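Local coordinates for polyketide biosynthesis 3-hydroxy-3-methylglutaryl-ACP synthase PksG (Bacillus subtilis, PDB 4YXT), which catalyses the aldol condensation of acetyl-ACP with an ACP-bound beta-ketothioester intermediate during biosynthesis of the antibiotic polyketide bacillaene, at residues Q112-Q122 against S325-Y335; Y246-G254 against G295-L306. The protein carries 1 engineered substitution. One frame throughout, in Å; residues are numbered along the deposited sequence.

Contact 1. Residues Q112-Q122 against S325-Y335; sequences QACYSGTAGFQ and SYGSGCCSEFY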
loop_
_atom_site.group_PDB
_atom_site.type_symbol
_atom_site.label_atom_id
_atom_site.label_comp_id
_atom_site.label_asym_id
_atom_site.label_seq_id
_atom_site.Cartn_x
_atom_site.Cartn_y
_atom_site.Cartn_z
ATOM N N GLN A 112 -5.266 -3.990 -0.723
ATOM C CA GLN A 112 -5.533 -5.299 -1.326
ATOM C C GLN A 112 -6.850 -5.814 -0.788
ATOM O O GLN A 112 -6.929 -6.869 -0.209
ATOM C CB GLN A 112 -4.377 -6.294 -1.103
ATOM C CG GLN A 112 -4.550 -7.673 -1.740
ATOM C CD GLN A 112 -5.496 -7.717 -2.923
ATOM O OE1 GLN A 112 -6.484 -8.446 -2.922
ATOM N NE2 GLN A 112 -5.194 -6.962 -3.938
ATOM N N ALA A 113 -7.884 -5.039 -1.041
ATOM C CA ALA A 113 -9.233 -5.294 -0.536
ATOM C C ALA A 113 -9.129 -5.648 0.917
ATOM O O ALA A 113 -8.387 -4.986 1.616
ATOM C CB ALA A 113 -9.963 -6.364 -1.372
ATOM N N CYS A 114 -9.811 -6.689 1.371
ATOM C CA CYS A 114 -9.971 -6.902 2.785
ATOM C C CYS A 114 -8.675 -7.466 3.455
ATOM O O CYS A 114 -8.583 -7.516 4.684
ATOM C CB CYS A 114 -11.127 -7.889 3.005
ATOM S SG CYS A 114 -12.596 -7.596 1.921
ATOM N N TYR A 115 -7.685 -7.816 2.668
ATOM C CA TYR A 115 -6.367 -8.352 3.170
ATOM C C TYR A 115 -5.421 -7.207 3.583
ATOM O O TYR A 115 -4.395 -7.404 4.261
ATOM C CB TYR A 115 -5.732 -9.221 2.027
ATOM C CG TYR A 115 -4.398 -9.758 2.332
ATOM C CD1 TYR A 115 -4.246 -10.766 3.259
ATOM C CD2 TYR A 115 -3.270 -9.225 1.749
ATOM C CE1 TYR A 115 -2.984 -11.242 3.589
ATOM C CE2 TYR A 115 -2.012 -9.705 2.054
ATOM C CZ TYR A 115 -1.874 -10.691 2.977
ATOM O OH TYR A 115 -0.603 -11.170 3.291
ATOM N N SER A 116 -5.807 -5.996 3.222
ATOM C CA SER A 116 -4.976 -4.847 3.460
ATOM C C SER A 116 -4.481 -4.768 4.913
ATOM O O SER A 116 -3.349 -4.465 5.150
ATOM C CB SER A 116 -5.734 -3.583 3.085
ATOM O OG SER A 116 -6.727 -3.369 4.078
ATOM N N GLY A 117 -5.361 -5.075 5.857
ATOM C CA GLY A 117 -5.112 -4.940 7.224
ATOM C C GLY A 117 -3.942 -5.835 7.605
ATOM O O GLY A 117 -2.975 -5.362 8.175
ATOM N N THR A 118 -4.044 -7.108 7.254
ATOM C CA THR A 118 -2.986 -8.081 7.485
ATOM C C THR A 118 -1.641 -7.782 6.816
ATOM O O THR A 118 -0.536 -8.075 7.379
ATOM C CB THR A 118 -3.515 -9.452 7.014
ATOM O OG1 THR A 118 -4.512 -9.883 7.943
ATOM C CG2 THR A 118 -2.424 -10.474 6.927
ATOM N N ALA A 119 -1.714 -7.311 5.587
ATOM C CA ALA A 119 -0.551 -6.892 4.820
ATOM C C ALA A 119 0.130 -5.825 5.678
ATOM O O ALA A 119 1.278 -5.962 6.045
ATOM C CB ALA A 119 -0.957 -6.338 3.446
ATOM N N GLY A 120 -0.610 -4.826 6.088
ATOM C CA GLY A 120 -0.076 -3.778 6.978
ATOM C C GLY A 120 0.658 -4.321 8.208
ATOM O O GLY A 120 1.824 -3.989 8.484
ATOM N N PHE A 121 -0.054 -5.172 8.943
ATOM C CA PHE A 121 0.411 -5.695 10.214
ATOM C C PHE A 121 1.598 -6.601 10.018
ATOM O O PHE A 121 2.535 -6.547 10.805
ATOM C CB PHE A 121 -0.762 -6.420 10.902
ATOM C CG PHE A 121 -0.381 -7.246 12.087
ATOM C CD1 PHE A 121 -0.033 -6.645 13.278
ATOM C CD2 PHE A 121 -0.402 -8.618 12.019
ATOM C CE1 PHE A 121 0.321 -7.407 14.376
ATOM C CE2 PHE A 121 -0.056 -9.400 13.121
ATOM C CZ PHE A 121 0.286 -8.787 14.302
ATOM N N GLN A 122 1.593 -7.438 8.992
ATOM C CA GLN A 122 2.783 -8.251 8.714
ATOM C C GLN A 122 4.012 -7.416 8.404
ATOM O O GLN A 122 5.153 -7.760 8.828
ATOM C CB GLN A 122 2.569 -9.266 7.610
ATOM C CG GLN A 122 1.679 -10.379 8.010
ATOM C CD GLN A 122 2.081 -11.099 9.292
ATOM O OE1 GLN A 122 3.247 -11.055 9.738
ATOM N NE2 GLN A 122 1.105 -11.802 9.881
ATOM N N SER A 325 -7.070 -14.439 7.283
ATOM C CA SER A 325 -7.393 -13.227 6.516
ATOM C C SER A 325 -7.688 -13.511 5.048
ATOM O O SER A 325 -7.018 -14.343 4.389
ATOM C CB SER A 325 -6.171 -12.278 6.621
ATOM O OG SER A 325 -6.182 -11.207 5.701
ATOM N N TYR A 326 -8.672 -12.785 4.506
ATOM C CA TYR A 326 -9.024 -12.915 3.111
ATOM C C TYR A 326 -9.315 -11.561 2.548
ATOM O O TYR A 326 -10.034 -10.788 3.125
ATOM C CB TYR A 326 -10.286 -13.755 2.913
ATOM C CG TYR A 326 -10.673 -13.852 1.426
ATOM C CD1 TYR A 326 -11.687 -13.088 0.887
ATOM C CD2 TYR A 326 -9.978 -14.722 0.561
ATOM C CE1 TYR A 326 -12.004 -13.173 -0.469
ATOM C CE2 TYR A 326 -10.289 -14.798 -0.788
ATOM C CZ TYR A 326 -11.306 -14.021 -1.291
ATOM O OH TYR A 326 -11.552 -14.087 -2.631
ATOM N N GLY A 327 -8.835 -11.319 1.364
ATOM C CA GLY A 327 -9.345 -10.221 0.609
ATOM C C GLY A 327 -9.613 -10.671 -0.793
ATOM O O GLY A 327 -8.879 -11.488 -1.348
ATOM N N SER A 328 -10.654 -10.091 -1.375
ATOM C CA SER A 328 -10.982 -10.282 -2.748
ATOM C C SER A 328 -9.888 -9.937 -3.664
ATOM O O SER A 328 -9.178 -8.980 -3.419
ATOM C CB SER A 328 -12.153 -9.360 -3.120
ATOM O OG SER A 328 -13.310 -9.866 -2.546
ATOM N N GLY A 329 -9.794 -10.650 -4.781
ATOM C CA GLY A 329 -8.931 -10.168 -5.837
ATOM C C GLY A 329 -7.865 -11.072 -6.412
ATOM O O GLY A 329 -7.677 -11.014 -7.631
ATOM N N CYS A 330 -7.142 -11.887 -5.604
ATOM C CA CYS A 330 -7.369 -12.110 -4.187
ATOM C C CYS A 330 -6.034 -12.457 -3.505
ATOM O O CYS A 330 -5.089 -12.831 -4.179
ATOM C CB CYS A 330 -8.291 -13.289 -3.959
ATOM S SG CYS A 330 -7.478 -14.932 -3.864
ATOM N N CYS A 331 -5.963 -12.267 -2.203
ATOM C CA CYS A 331 -4.810 -12.731 -1.385
ATOM C C CYS A 331 -5.336 -13.131 -0.013
ATOM O O CYS A 331 -6.407 -12.629 0.411
ATOM C CB CYS A 331 -3.658 -11.660 -1.249
ATOM S SG CYS A 331 -2.077 -12.401 -0.697
ATOM N N SER A 332 -4.592 -13.998 0.680
ATOM C CA SER A 332 -5.026 -14.494 1.956
ATOM C C SER A 332 -3.851 -14.977 2.815
ATOM O O SER A 332 -2.747 -15.157 2.324
ATOM C CB SER A 332 -6.068 -15.618 1.781
ATOM O OG SER A 332 -5.573 -16.772 1.129
ATOM N N GLU A 333 -4.092 -15.142 4.115
ATOM C CA GLU A 333 -3.057 -15.549 5.031
ATOM C C GLU A 333 -3.640 -16.135 6.332
ATOM O O GLU A 333 -4.595 -15.598 6.876
ATOM C CB GLU A 333 -2.123 -14.398 5.395
ATOM C CG GLU A 333 -0.863 -14.815 6.233
ATOM C CD GLU A 333 0.287 -13.755 6.222
ATOM O OE1 GLU A 333 1.256 -13.867 7.010
ATOM O OE2 GLU A 333 0.263 -12.785 5.417
ATOM N N PHE A 334 -2.994 -17.198 6.833
ATOM C CA PHE A 334 -3.304 -17.751 8.109
ATOM C C PHE A 334 -2.088 -17.605 8.963
ATOM O O PHE A 334 -1.019 -18.015 8.577
ATOM C CB PHE A 334 -3.695 -19.225 7.993
ATOM C CG PHE A 334 -4.078 -19.833 9.288
ATOM C CD1 PHE A 334 -3.127 -20.468 10.081
ATOM C CD2 PHE A 334 -5.386 -19.764 9.736
ATOM C CE1 PHE A 334 -3.487 -21.007 11.292
ATOM C CE2 PHE A 334 -5.762 -20.322 10.954
ATOM C CZ PHE A 334 -4.818 -20.923 11.743
ATOM N N TYR A 335 -2.269 -17.093 10.161
ATOM C CA TYR A 335 -1.181 -16.959 11.078
ATOM C C TYR A 335 -1.708 -17.010 12.501
ATOM O O TYR A 335 -2.908 -17.020 12.724
ATOM C CB TYR A 335 -0.488 -15.607 10.852
ATOM C CG TYR A 335 -1.374 -14.381 10.811
ATOM C CD1 TYR A 335 -2.252 -14.157 9.777
ATOM C CD2 TYR A 335 -1.296 -13.415 11.818
ATOM C CE1 TYR A 335 -3.024 -13.010 9.725
ATOM C CE2 TYR A 335 -2.065 -12.277 11.782
ATOM C CZ TYR A 335 -2.921 -12.076 10.735
ATOM O OH TYR A 335 -3.645 -10.921 10.707
HETATM O O HOH W 1 -8.975 -10.323 5.771
#
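Tyr115 and Glu333 meet where the active-site helix of the thiolase fold lies across a two-stranded hairpin of the central sheet. The phenol donates to Glu333 OE2, 2.8 Å from Tyr115 OH, and reaches the carboxylate oxygen nearly along its C-O axis. Over one face of the Tyr115 ring sits Cys331 SG, 4.1 Å from the centroid in a sulfur-aromatic contact; Ala119 N of the same helix lies over the opposite face, offset toward the rim. The ring gets there because CG is anti to the backbone N (chi1 177°), which sends it across the hairpin with its OH reaching Glu333.

One turn later, Thr118 OG1 and Tyr335 OH share a hydrogen bond of 3.1 Å, either being a possible donor. Gln122 comes in over the Tyr335 ring, its NE2 3.5 Å above the plane and the amide turned 86° to it, while Phe121 CE2 touches Tyr335 CE2.

Further out, Glu333 OE1 forms a salt bridge with Arg106 of the second subunit, which links the helix-hairpin junction to the dimer interface. Paired backbone bonds between Ser325 and Glu333 and between Gly327 and Cys331 set the hairpin, whose turn includes a cis peptide before Cys330. Water 1 bridges Cys114 O, Ser325 OG and Tyr326 N. By similarity Cys114 carries the acyl-thioester intermediate. Its backbone can draw near because the strand presents a glycine: Cys114 CA is 4.0 Å from Gly327 CA, and Cys114 CB packs 3.1 Å from Tyr326 O.

Contact 2. Residues Y246-G254 against G295-L306; sequences YLAYHTPFG and GNIMGAALFLAL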
loop_
_atom_site.group_PDB
_atom_site.type_symbol
_atom_site.label_atom_id
_atom_site.label_comp_id
_atom_site.label_asym_id
_atom_site.label_seq_id
_atom_site.Cartn_x
_atom_site.Cartn_y
_atom_site.Cartn_z
ATOM N N TYR A 246 -8.629 -20.302 20.217
ATOM C CA TYR A 246 -9.693 -19.522 19.521
ATOM C C TYR A 246 -9.300 -19.354 18.080
ATOM O O TYR A 246 -8.118 -19.549 17.724
ATOM C CB TYR A 246 -9.842 -18.161 20.144
ATOM C CG TYR A 246 -10.282 -18.186 21.601
ATOM C CD1 TYR A 246 -11.633 -18.325 21.927
ATOM C CD2 TYR A 246 -9.343 -18.107 22.646
ATOM C CE1 TYR A 246 -12.063 -18.346 23.232
ATOM C CE2 TYR A 246 -9.764 -18.122 23.961
ATOM C CZ TYR A 246 -11.130 -18.256 24.241
ATOM O OH TYR A 246 -11.595 -18.267 25.498
ATOM N N LEU A 247 -10.268 -18.938 17.250
ATOM C CA LEU A 247 -10.023 -18.752 15.859
ATOM C C LEU A 247 -10.683 -17.476 15.513
ATOM O O LEU A 247 -11.799 -17.180 15.981
ATOM C CB LEU A 247 -10.587 -19.922 15.005
ATOM C CG LEU A 247 -9.807 -21.242 15.088
ATOM C CD1 LEU A 247 -10.642 -22.390 14.514
ATOM C CD2 LEU A 247 -8.530 -21.147 14.275
ATOM N N ALA A 248 -9.996 -16.679 14.699
ATOM C CA ALA A 248 -10.606 -15.458 14.260
ATOM C C ALA A 248 -10.557 -15.465 12.793
ATOM O O ALA A 248 -9.571 -15.906 12.200
ATOM C CB ALA A 248 -9.850 -14.256 14.815
ATOM N N TYR A 249 -11.605 -14.977 12.153
ATOM C CA TYR A 249 -11.596 -15.007 10.716
ATOM C C TYR A 249 -12.016 -13.624 10.170
ATOM O O TYR A 249 -12.715 -12.849 10.874
ATOM C CB TYR A 249 -12.616 -15.985 10.174
ATOM C CG TYR A 249 -12.538 -17.379 10.587
ATOM C CD1 TYR A 249 -12.086 -18.375 9.693
ATOM C CD2 TYR A 249 -12.964 -17.759 11.844
ATOM C CE1 TYR A 249 -12.076 -19.705 10.049
ATOM C CE2 TYR A 249 -12.941 -19.096 12.235
ATOM C CZ TYR A 249 -12.512 -20.068 11.333
ATOM O OH TYR A 249 -12.525 -21.379 11.747
ATOM N N HIS A 250 -11.652 -13.378 8.903
ATOM C CA HIS A 250 -12.235 -12.286 8.165
ATOM C C HIS A 250 -13.745 -12.515 8.132
ATOM O O HIS A 250 -14.204 -13.566 7.634
ATOM C CB HIS A 250 -11.750 -12.228 6.738
ATOM C CG HIS A 250 -12.471 -11.195 5.948
ATOM N ND1 HIS A 250 -12.465 -9.883 6.314
ATOM C CD2 HIS A 250 -13.221 -11.273 4.824
ATOM C CE1 HIS A 250 -13.238 -9.193 5.494
ATOM N NE2 HIS A 250 -13.696 -10.014 4.570
ATOM N N THR A 251 -14.483 -11.545 8.680
ATOM C CA THR A 251 -15.919 -11.670 8.944
ATOM C C THR A 251 -16.723 -10.652 8.103
ATOM O O THR A 251 -16.989 -9.523 8.550
ATOM C CB THR A 251 -16.211 -11.481 10.453
ATOM O OG1 THR A 251 -15.326 -12.306 11.226
ATOM C CG2 THR A 251 -17.633 -11.866 10.801
ATOM N N PRO A 252 -17.115 -11.038 6.879
ATOM C CA PRO A 252 -17.997 -10.154 6.126
ATOM C C PRO A 252 -19.435 -10.249 6.625
ATOM O O PRO A 252 -20.189 -9.283 6.528
ATOM C CB PRO A 252 -17.874 -10.653 4.693
ATOM C CG PRO A 252 -17.438 -12.068 4.782
ATOM C CD PRO A 252 -16.733 -12.235 6.108
ATOM N N PHE A 253 -19.809 -11.418 7.129
ATOM C CA PHE A 253 -20.999 -11.568 7.989
ATOM C C PHE A 253 -20.823 -12.839 8.789
ATOM O O PHE A 253 -20.084 -13.700 8.407
ATOM C CB PHE A 253 -22.320 -11.534 7.214
ATOM C CG PHE A 253 -22.375 -12.439 6.028
ATOM C CD1 PHE A 253 -21.760 -12.077 4.828
ATOM C CD2 PHE A 253 -23.046 -13.644 6.089
ATOM C CE1 PHE A 253 -21.816 -12.900 3.720
ATOM C CE2 PHE A 253 -23.090 -14.485 4.975
ATOM C CZ PHE A 253 -22.497 -14.103 3.789
ATOM N N GLY A 254 -21.467 -12.907 9.934
ATOM C CA GLY A 254 -21.330 -14.050 10.819
ATOM C C GLY A 254 -21.612 -15.390 10.197
ATOM O O GLY A 254 -20.962 -16.399 10.525
ATOM N N GLY A 295 -20.794 -4.563 11.229
ATOM C CA GLY A 295 -20.907 -4.914 9.824
ATOM C C GLY A 295 -19.578 -5.383 9.263
ATOM O O GLY A 295 -18.651 -5.603 9.998
ATOM N N ASN A 296 -19.551 -5.619 7.966
ATOM C CA ASN A 296 -18.350 -5.908 7.240
ATOM C C ASN A 296 -17.557 -4.611 7.106
ATOM O O ASN A 296 -17.970 -3.659 6.426
ATOM C CB ASN A 296 -18.658 -6.453 5.828
ATOM C CG ASN A 296 -17.401 -6.630 4.981
ATOM O OD1 ASN A 296 -16.280 -6.819 5.485
ATOM N ND2 ASN A 296 -17.585 -6.543 3.676
ATOM N N ILE A 297 -16.402 -4.603 7.735
ATOM C CA ILE A 297 -15.537 -3.429 7.770
ATOM C C ILE A 297 -14.338 -3.643 6.864
ATOM O O ILE A 297 -13.341 -2.943 6.972
ATOM C CB ILE A 297 -15.115 -3.193 9.254
ATOM C CG1 ILE A 297 -16.328 -2.752 10.027
ATOM C CG2 ILE A 297 -14.091 -2.117 9.421
ATOM C CD1 ILE A 297 -17.150 -1.773 9.280
ATOM N N MET A 298 -14.430 -4.649 5.997
ATOM C CA MET A 298 -13.453 -4.897 4.918
ATOM C C MET A 298 -12.022 -5.190 5.400
ATOM O O MET A 298 -11.797 -6.210 6.069
ATOM C CB MET A 298 -13.558 -3.779 3.917
ATOM C CG MET A 298 -14.902 -3.817 3.201
ATOM S SD MET A 298 -15.236 -2.345 2.261
ATOM C CE MET A 298 -16.230 -1.527 3.512
ATOM N N GLY A 299 -11.084 -4.307 5.084
ATOM C CA GLY A 299 -9.740 -4.408 5.559
ATOM C C GLY A 299 -9.597 -4.560 7.055
ATOM O O GLY A 299 -8.609 -5.104 7.538
ATOM N N ALA A 300 -10.540 -4.059 7.824
ATOM C CA ALA A 300 -10.376 -4.108 9.284
ATOM C C ALA A 300 -11.187 -5.233 9.920
ATOM O O ALA A 300 -11.188 -5.392 11.180
ATOM C CB ALA A 300 -10.765 -2.778 9.881
ATOM N N ALA A 301 -11.855 -6.035 9.099
ATOM C CA ALA A 301 -12.775 -7.064 9.627
ATOM C C ALA A 301 -12.059 -8.083 10.506
ATOM O O ALA A 301 -12.475 -8.315 11.644
ATOM C CB ALA A 301 -13.559 -7.808 8.499
ATOM N N LEU A 302 -11.042 -8.748 9.989
ATOM C CA LEU A 302 -10.328 -9.705 10.842
ATOM C C LEU A 302 -9.811 -9.064 12.147
ATOM O O LEU A 302 -9.856 -9.679 13.183
ATOM C CB LEU A 302 -9.166 -10.343 10.098
ATOM C CG LEU A 302 -8.264 -11.185 10.989
ATOM C CD1 LEU A 302 -8.977 -12.468 11.421
ATOM C CD2 LEU A 302 -7.030 -11.480 10.191
ATOM N N PHE A 303 -9.255 -7.860 12.093
ATOM C CA PHE A 303 -8.834 -7.235 13.329
ATOM C C PHE A 303 -9.975 -7.067 14.333
ATOM O O PHE A 303 -9.737 -7.267 15.511
ATOM C CB PHE A 303 -8.159 -5.885 13.080
ATOM C CG PHE A 303 -6.833 -5.972 12.356
ATOM C CD1 PHE A 303 -5.990 -7.093 12.491
ATOM C CD2 PHE A 303 -6.396 -4.899 11.590
ATOM C CE1 PHE A 303 -4.772 -7.137 11.818
ATOM C CE2 PHE A 303 -5.167 -4.943 10.915
ATOM C CZ PHE A 303 -4.361 -6.062 11.049
ATOM N N LEU A 304 -11.180 -6.703 13.852
ATOM C CA LEU A 304 -12.351 -6.541 14.659
ATOM C C LEU A 304 -12.787 -7.828 15.323
ATOM O O LEU A 304 -13.267 -7.793 16.471
ATOM C CB LEU A 304 -13.515 -5.967 13.798
ATOM C CG LEU A 304 -14.801 -5.526 14.490
ATOM C CD1 LEU A 304 -14.537 -4.353 15.395
ATOM C CD2 LEU A 304 -15.911 -5.187 13.490
ATOM N N ALA A 305 -12.651 -8.955 14.600
ATOM C CA ALA A 305 -12.961 -10.280 15.133
ATOM C C ALA A 305 -11.889 -10.674 16.130
ATOM O O ALA A 305 -12.120 -11.376 17.145
ATOM C CB ALA A 305 -13.026 -11.326 13.991
ATOM N N LEU A 306 -10.687 -10.236 15.869
ATOM C CA LEU A 306 -9.601 -10.558 16.823
ATOM C C LEU A 306 -9.788 -9.825 18.174
ATOM O O LEU A 306 -9.724 -10.408 19.246
ATOM C CB LEU A 306 -8.286 -10.134 16.231
ATOM C CG LEU A 306 -7.032 -10.505 17.041
ATOM C CD1 LEU A 306 -7.019 -11.980 17.050
ATOM C CD2 LEU A 306 -5.793 -9.942 16.370
HETATM O O HOH W 2 -10.324 -8.319 7.060
HETATM O O HOH W 3 -16.708 -7.059 9.831
#
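His250 turns the edge of its imidazole toward the start of helix 301-312. Near the ring plane lie Met298 O, 3.4 Å from His250 CE1, and Leu302 N, while Pro252 N sits over one face, offset toward the rim. Ala301 CB approaches obliquely and closely, 3.2 Å from His250 ND1, and Asn296 OD1 is also oblique to the ring. With CG anti to the backbone N, the first torsion (chi1 174°) brings CE1 and ND1 to Ala301 CB and Met298 O. Water 2 completes the setting: hydrogen-bonded to His250 ND1, it lies 2.8 Å from both that atom and Met298 O and accepts from Leu302 N, so that one molecule ties the ring to the backbone leading into the helix, at Met298 O, and to Leu302 N within it.

In this thiolase-like fold the probable proton donor/acceptor, His250, comes directly after strand 246-249. That strand is the outermost on its side of the central sheet within the chain, and residues 301-306 of the helix pack on it, the axes 7.0 Å apart and roughly antiparallel (153°).

Along the strand the interface is apolar. Leu302 CD1 rests 3.5 Å from Tyr249 C and also touches Ala248 CB, while Ala305 CB lies 3.5 Å from Tyr249 O. That carbonyl also accepts from Thr251 OG1 at 2.7 Å, the donor standing above the carbonyl plane. Beyond the histidine, Asn296 forms an Asx turn, OD1 accepting from Met298 N; Asn296 CB meanwhile abuts Pro252 O at 3.3 Å, and water 3 joins Thr251 O to Ile297 N.

How the contacts relate
From the N terminus, the chain first reaches 112-122 and does not close contact 1 until 325-335, some two hundred residues later. Contact 2 is nested inside that loop: 246-254 and 295-306 enclose 40 residues, mostly helical. After helix 301-312 the chain runs into strand 319-327, which lies parallel to strand 246-249 in the sheet and supplies the first strand of the contact 1 hairpin. The two contacts therefore share a sheet and touch directly: Phe303 CZ packs 3.3 Å from Gly117 O, and His250 CE1 lies 3.5 Å from Cys114 CB. Together they bring Cys114, after strand 106-111, and His250, after strand 246-249, to one probable active site.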